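Local coordinates for protein putative glycoside hydrolase (Parabacteroides distasonis ATCC 8503, PDB 3GYC) that probably hydrolyses glycosidic bonds in carbohydrates, as a putative glycoside hydrolase of the cellulase-like family with a TIM-barrel fold, at residues Cys103-Tyr116 with Leu149-Glu161. Sequence-based numbering, arbitrary orientation.
Sequences CKERDIKVGLSSWY and LLDTILYVDLCNE. With EDO (1,2-ethanediol), chain F.
Strands 109-113 and 153-157 run parallel, 18° apart in direction, and are laced by backbone bonds from Val110 N to Thr152 O, Leu154 N to Val110 O, Leu112 N to Tyr155 O and Asp157 N to Leu112 O. Leu154, with alpha-like backbone angles, shifts the pairing by one residue, from Val110 with Ile153 to Leu112 with Val156. The Tyr155 ring lies flat over the backbone of Gly111, whose CA sits 3.9 Å from the ring centroid in a CH-pi contact. On the other face of the sheet, Ile153 CD1 packs 3.9 Å from Leu112 CD2. Thr152 CG2 meets Val110 CG2, while Thr152 OG1 lies against Lys104 CB and shares a water with Ile108 O.

At the C-terminal ends of the strands, and in the loops that follow, the contact turns polar. Ser113 OG donates to Asp157 OD2 at 2.7 Å, from above the carboxylate plane; Ser211 also bonds this oxygen. Asp157 OD1 accepts from Cys159 N, an Asx turn. Asn160 N donates to Ser114 O at 3.0 Å. The Asn160 side chain, with CG trans to the backbone N (chi1 174°), lays its amide over one face of the Trp115 indole, the planes 23° apart. Asn160 CB stands 3.8 Å from the centroid of the Trp115 five-membered ring, a CH-pi contact, and Asn160 OD1 accepts from Arg55. A water in the indole plane accepts a hydrogen bond from Trp115 NE1 at 2.7 Å. Tyr116 OH donates to Leu158 O at 2.5 Å and also bonds Trp137.

This is a beta-alpha-beta unit of the TIM barrel. Helix 130-146 links the strands and touches Leu112, Val156 and Tyr116. Leu100 of helix 95-105 meets Val110 and Ile153, and strand 53-57 pairs with strand 109-113 on its other edge.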
loop_
_atom_site.group_PDB
_atom_site.type_symbol
_atom_site.label_atom_id
_atom_site.label_comp_id
_atom_site.label_asym_id
_atom_site.label_seq_id
_atom_site.Cartn_x
_atom_site.Cartn_y
_atom_site.Cartn_z
ATOM N N CYS A 103 -11.268 12.015 7.607
ATOM C CA CYS A 103 -11.369 11.569 6.219
ATOM C C CYS A 103 -12.785 11.697 5.692
ATOM O O CYS A 103 -13.004 12.294 4.627
ATOM C CB CYS A 103 -10.854 10.133 6.049
ATOM S SG CYS A 103 -9.070 10.037 6.328
ATOM N N LYS A 104 -13.762 11.237 6.474
ATOM C CA LYS A 104 -15.172 11.284 6.074
ATOM C C LYS A 104 -15.638 12.694 5.807
ATOM O O LYS A 104 -16.376 12.939 4.863
ATOM C CB LYS A 104 -16.048 10.660 7.150
ATOM C CG LYS A 104 -17.516 10.635 6.844
ATOM C CD LYS A 104 -18.232 9.854 7.933
ATOM C CE LYS A 104 -19.719 9.722 7.667
ATOM N NZ LYS A 104 -20.369 11.067 7.690
ATOM N N GLU A 105 -15.237 13.605 6.670
ATOM C CA GLU A 105 -15.596 15.002 6.576
ATOM C C GLU A 105 -15.175 15.597 5.241
ATOM O O GLU A 105 -15.825 16.479 4.765
ATOM C CB GLU A 105 -14.907 15.788 7.710
ATOM C CG GLU A 105 -15.040 17.282 7.632
ATOM N N ARG A 106 -14.100 15.073 4.666
ATOM C CA ARG A 106 -13.510 15.568 3.432
ATOM C C ARG A 106 -13.745 14.629 2.243
ATOM O O ARG A 106 -13.105 14.779 1.216
ATOM C CB ARG A 106 -12.005 15.747 3.650
ATOM C CG ARG A 106 -11.591 16.761 4.723
ATOM C CD ARG A 106 -10.066 16.698 5.044
ATOM N NE ARG A 106 -9.664 17.791 5.926
ATOM C CZ ARG A 106 -9.968 17.851 7.218
ATOM N NH1 ARG A 106 -10.663 16.877 7.812
ATOM N NH2 ARG A 106 -9.584 18.881 7.936
ATOM N N ASP A 107 -14.673 13.685 2.371
ATOM C CA ASP A 107 -14.934 12.659 1.329
ATOM C C ASP A 107 -13.673 11.939 0.864
ATOM O O ASP A 107 -13.471 11.751 -0.325
ATOM C CB ASP A 107 -15.688 13.213 0.093
ATOM C CG ASP A 107 -15.984 12.101 -0.979
ATOM O OD1 ASP A 107 -16.127 10.877 -0.612
ATOM O OD2 ASP A 107 -16.058 12.430 -2.198
ATOM N N ILE A 108 -12.803 11.583 1.791
ATOM C CA ILE A 108 -11.604 10.811 1.495
ATOM C C ILE A 108 -11.991 9.398 1.963
ATOM O O ILE A 108 -12.509 9.222 3.089
ATOM C CB ILE A 108 -10.383 11.317 2.281
ATOM C CG1 ILE A 108 -9.919 12.681 1.734
ATOM C CG2 ILE A 108 -9.235 10.388 2.148
ATOM C CD1 ILE A 108 -9.021 13.449 2.660
ATOM N N LYS A 109 -11.807 8.421 1.090
ATOM C CA LYS A 109 -12.089 7.024 1.391
ATOM C C LYS A 109 -10.775 6.360 1.837
ATOM O O LYS A 109 -9.689 6.789 1.468
ATOM C CB LYS A 109 -12.722 6.284 0.194
ATOM C CG LYS A 109 -14.239 6.003 0.303
ATOM C CD LYS A 109 -15.134 7.105 0.116
ATOM C CE LYS A 109 -16.617 6.715 0.437
ATOM N NZ LYS A 109 -17.396 5.765 -0.445
ATOM N N VAL A 110 -10.888 5.348 2.677
ATOM C CA VAL A 110 -9.705 4.721 3.280
ATOM C C VAL A 110 -9.618 3.213 3.084
ATOM O O VAL A 110 -10.513 2.469 3.452
ATOM C CB VAL A 110 -9.627 5.042 4.815
ATOM C CG1 VAL A 110 -8.366 4.419 5.404
ATOM C CG2 VAL A 110 -9.681 6.579 5.010
ATOM N N GLY A 111 -8.507 2.776 2.517
ATOM C CA GLY A 111 -8.213 1.376 2.410
ATOM C C GLY A 111 -7.424 0.961 3.647
ATOM O O GLY A 111 -6.448 1.627 4.023
ATOM N N LEU A 112 -7.834 -0.149 4.267
ATOM C CA LEU A 112 -7.119 -0.643 5.431
ATOM C C LEU A 112 -6.196 -1.779 5.037
ATOM O O LEU A 112 -6.536 -2.633 4.196
ATOM C CB LEU A 112 -8.100 -1.149 6.478
ATOM C CG LEU A 112 -9.113 -0.144 6.991
ATOM C CD1 LEU A 112 -10.027 -0.889 8.019
ATOM C CD2 LEU A 112 -8.475 1.151 7.571
ATOM N N SER A 113 -5.038 -1.789 5.657
ATOM C CA SER A 113 -4.070 -2.852 5.504
ATOM C C SER A 113 -3.369 -2.990 6.853
ATOM O O SER A 113 -3.738 -2.319 7.826
ATOM C CB SER A 113 -3.056 -2.457 4.400
ATOM O OG SER A 113 -2.212 -3.541 4.065
ATOM N N SER A 114 -2.324 -3.811 6.898
ATOM C CA SER A 114 -1.435 -3.846 8.076
ATOM C C SER A 114 -0.070 -4.385 7.728
ATOM O O SER A 114 0.068 -5.257 6.859
ATOM C CB SER A 114 -2.000 -4.674 9.236
ATOM O OG SER A 114 -1.272 -4.342 10.425
ATOM N N TRP A 115 0.920 -3.817 8.397
ATOM C CA TRP A 115 2.306 -4.253 8.386
ATOM C C TRP A 115 2.608 -5.018 9.698
ATOM O O TRP A 115 3.746 -5.408 9.940
ATOM C CB TRP A 115 3.243 -3.057 8.226
ATOM C CG TRP A 115 3.247 -2.444 6.882
ATOM C CD1 TRP A 115 4.251 -2.503 5.954
ATOM C CD2 TRP A 115 2.204 -1.608 6.294
ATOM N NE1 TRP A 115 3.892 -1.728 4.844
ATOM C CE2 TRP A 115 2.649 -1.210 5.020
ATOM C CE3 TRP A 115 0.943 -1.175 6.730
ATOM C CZ2 TRP A 115 1.871 -0.407 4.159
ATOM C CZ3 TRP A 115 0.191 -0.384 5.901
ATOM C CH2 TRP A 115 0.650 -0.025 4.610
ATOM N N TYR A 116 1.582 -5.217 10.539
ATOM C CA TYR A 116 1.695 -5.954 11.802
ATOM C C TYR A 116 2.937 -5.526 12.616
ATOM O O TYR A 116 3.851 -6.330 12.890
ATOM C CB TYR A 116 1.667 -7.451 11.487
ATOM C CG TYR A 116 0.353 -7.824 10.883
ATOM C CD1 TYR A 116 -0.751 -8.088 11.708
ATOM C CD2 TYR A 116 0.186 -7.911 9.506
ATOM C CE1 TYR A 116 -1.989 -8.403 11.172
ATOM C CE2 TYR A 116 -1.056 -8.213 8.954
ATOM C CZ TYR A 116 -2.140 -8.458 9.793
ATOM O OH TYR A 116 -3.386 -8.767 9.290
ATOM N N LEU A 149 -18.537 4.549 10.867
ATOM C CA LEU A 149 -17.548 4.952 9.871
ATOM C C LEU A 149 -17.255 3.888 8.849
ATOM O O LEU A 149 -16.356 4.065 8.087
ATOM C CB LEU A 149 -16.198 5.316 10.547
ATOM C CG LEU A 149 -16.243 6.563 11.455
ATOM C CD1 LEU A 149 -15.169 6.550 12.552
ATOM C CD2 LEU A 149 -16.205 7.864 10.571
ATOM N N LEU A 150 -18.026 2.802 8.778
ATOM C CA LEU A 150 -17.651 1.718 7.865
ATOM C C LEU A 150 -17.738 2.142 6.392
ATOM O O LEU A 150 -16.966 1.667 5.574
ATOM C CB LEU A 150 -18.493 0.482 8.132
ATOM C CG LEU A 150 -17.891 -0.874 7.785
ATOM C CD1 LEU A 150 -16.459 -0.958 8.287
ATOM C CD2 LEU A 150 -18.789 -2.010 8.372
ATOM N N ASP A 151 -18.664 3.043 6.061
ATOM C CA ASP A 151 -18.787 3.524 4.676
ATOM C C ASP A 151 -17.587 4.342 4.194
ATOM O O ASP A 151 -17.442 4.564 2.994
ATOM C CB ASP A 151 -20.065 4.321 4.499
ATOM C CG ASP A 151 -21.293 3.463 4.723
ATOM O OD1 ASP A 151 -21.273 2.288 4.263
ATOM O OD2 ASP A 151 -22.259 3.946 5.390
ATOM N N THR A 152 -16.717 4.751 5.110
ATOM C CA THR A 152 -15.469 5.443 4.743
ATOM C C THR A 152 -14.387 4.459 4.288
ATOM O O THR A 152 -13.443 4.855 3.648
ATOM C CB THR A 152 -14.982 6.275 5.938
ATOM O OG1 THR A 152 -15.876 7.385 6.120
ATOM C CG2 THR A 152 -13.560 6.764 5.750
ATOM N N ILE A 153 -14.547 3.171 4.615
ATOM C CA ILE A 153 -13.586 2.170 4.275
ATOM C C ILE A 153 -13.855 1.694 2.845
ATOM O O ILE A 153 -14.978 1.327 2.490
ATOM C CB ILE A 153 -13.621 0.978 5.268
ATOM C CG1 ILE A 153 -13.345 1.477 6.701
ATOM C CG2 ILE A 153 -12.660 -0.119 4.799
ATOM C CD1 ILE A 153 -12.110 2.364 6.900
ATOM N N LEU A 154 -12.792 1.709 2.057
ATOM C CA LEU A 154 -12.849 1.387 0.636
ATOM C C LEU A 154 -12.637 -0.106 0.391
ATOM O O LEU A 154 -13.322 -0.734 -0.404
ATOM C CB LEU A 154 -11.749 2.194 -0.040
ATOM C CG LEU A 154 -11.668 2.241 -1.525
ATOM C CD1 LEU A 154 -12.969 2.865 -2.077
ATOM C CD2 LEU A 154 -10.371 3.050 -1.863
ATOM N N TYR A 155 -11.672 -0.660 1.095
ATOM C CA TYR A 155 -11.332 -2.060 0.986
ATOM C C TYR A 155 -10.557 -2.473 2.211
ATOM O O TYR A 155 -10.068 -1.632 2.952
ATOM C CB TYR A 155 -10.501 -2.354 -0.282
ATOM C CG TYR A 155 -9.102 -1.761 -0.345
ATOM C CD1 TYR A 155 -8.050 -2.392 0.284
ATOM C CD2 TYR A 155 -8.825 -0.589 -1.049
ATOM C CE1 TYR A 155 -6.746 -1.882 0.227
ATOM C CE2 TYR A 155 -7.521 -0.049 -1.080
ATOM C CZ TYR A 155 -6.495 -0.719 -0.463
ATOM O OH TYR A 155 -5.204 -0.289 -0.487
ATOM N N VAL A 156 -10.430 -3.791 2.406
ATOM C CA VAL A 156 -9.676 -4.322 3.519
ATOM C C VAL A 156 -8.704 -5.322 2.969
ATOM O O VAL A 156 -9.111 -6.334 2.379
ATOM C CB VAL A 156 -10.582 -4.999 4.588
ATOM C CG1 VAL A 156 -9.724 -5.672 5.716
ATOM C CG2 VAL A 156 -11.573 -3.983 5.130
ATOM N N ASP A 157 -7.434 -5.064 3.236
ATOM C CA ASP A 157 -6.291 -5.907 2.838
ATOM C C ASP A 157 -5.753 -6.556 4.103
ATOM O O ASP A 157 -5.309 -5.854 5.018
ATOM C CB ASP A 157 -5.241 -5.023 2.143
ATOM C CG ASP A 157 -3.854 -5.677 2.024
ATOM O OD1 ASP A 157 -3.709 -6.932 2.142
ATOM O OD2 ASP A 157 -2.889 -4.888 1.823
ATOM N N LEU A 158 -5.735 -7.878 4.144
ATOM C CA LEU A 158 -5.328 -8.579 5.370
ATOM C C LEU A 158 -3.860 -8.571 5.661
ATOM O O LEU A 158 -3.472 -8.910 6.775
ATOM C CB LEU A 158 -5.892 -10.021 5.434
ATOM C CG LEU A 158 -7.343 -10.095 5.934
ATOM C CD1 LEU A 158 -8.278 -9.390 4.999
ATOM C CD2 LEU A 158 -7.807 -11.556 6.124
ATOM N N CYS A 159 -3.026 -8.229 4.681
ATOM C CA CYS A 159 -1.601 -8.123 4.937
ATOM C C CYS A 159 -0.803 -7.513 3.802
ATOM O O CYS A 159 -0.831 -8.035 2.680
ATOM C CB CYS A 159 -1.019 -9.521 5.193
ATOM S SG CYS A 159 0.646 -9.389 5.835
ATOM N N ASN A 160 -0.091 -6.414 4.095
ATOM C CA ASN A 160 0.841 -5.819 3.157
ATOM C C ASN A 160 1.841 -6.828 2.633
ATOM O O ASN A 160 2.503 -7.501 3.421
ATOM C CB ASN A 160 1.638 -4.717 3.836
ATOM C CG ASN A 160 2.729 -4.150 2.944
ATOM O OD1 ASN A 160 2.446 -3.393 1.993
ATOM N ND2 ASN A 160 3.991 -4.494 3.252
ATOM N N GLU A 161 1.979 -6.909 1.305
ATOM C CA GLU A 161 3.024 -7.739 0.662
ATOM C C GLU A 161 3.096 -9.155 1.173
ATOM O O GLU A 161 4.161 -9.704 1.511
ATOM C CB GLU A 161 4.374 -7.033 0.729
ATOM C CG GLU A 161 4.284 -5.735 -0.062
ATOM C CD GLU A 161 5.506 -4.845 -0.009
ATOM O OE1 GLU A 161 6.349 -5.009 0.914
ATOM O OE2 GLU A 161 5.577 -3.947 -0.898
HETATM C C1 EDO F . 6.637 -5.248 11.162
HETATM O O1 EDO F . 5.949 -4.043 10.753
HETATM C C2 EDO F . 7.765 -4.973 12.188
HETATM O O2 EDO F . 7.379 -4.066 13.250
HETATM O O HOH W 1 -15.177 8.989 3.662
HETATM O O HOH W 2 -18.458 3.444 0.726
HETATM O O HOH W 3 5.046 -1.928 2.452
#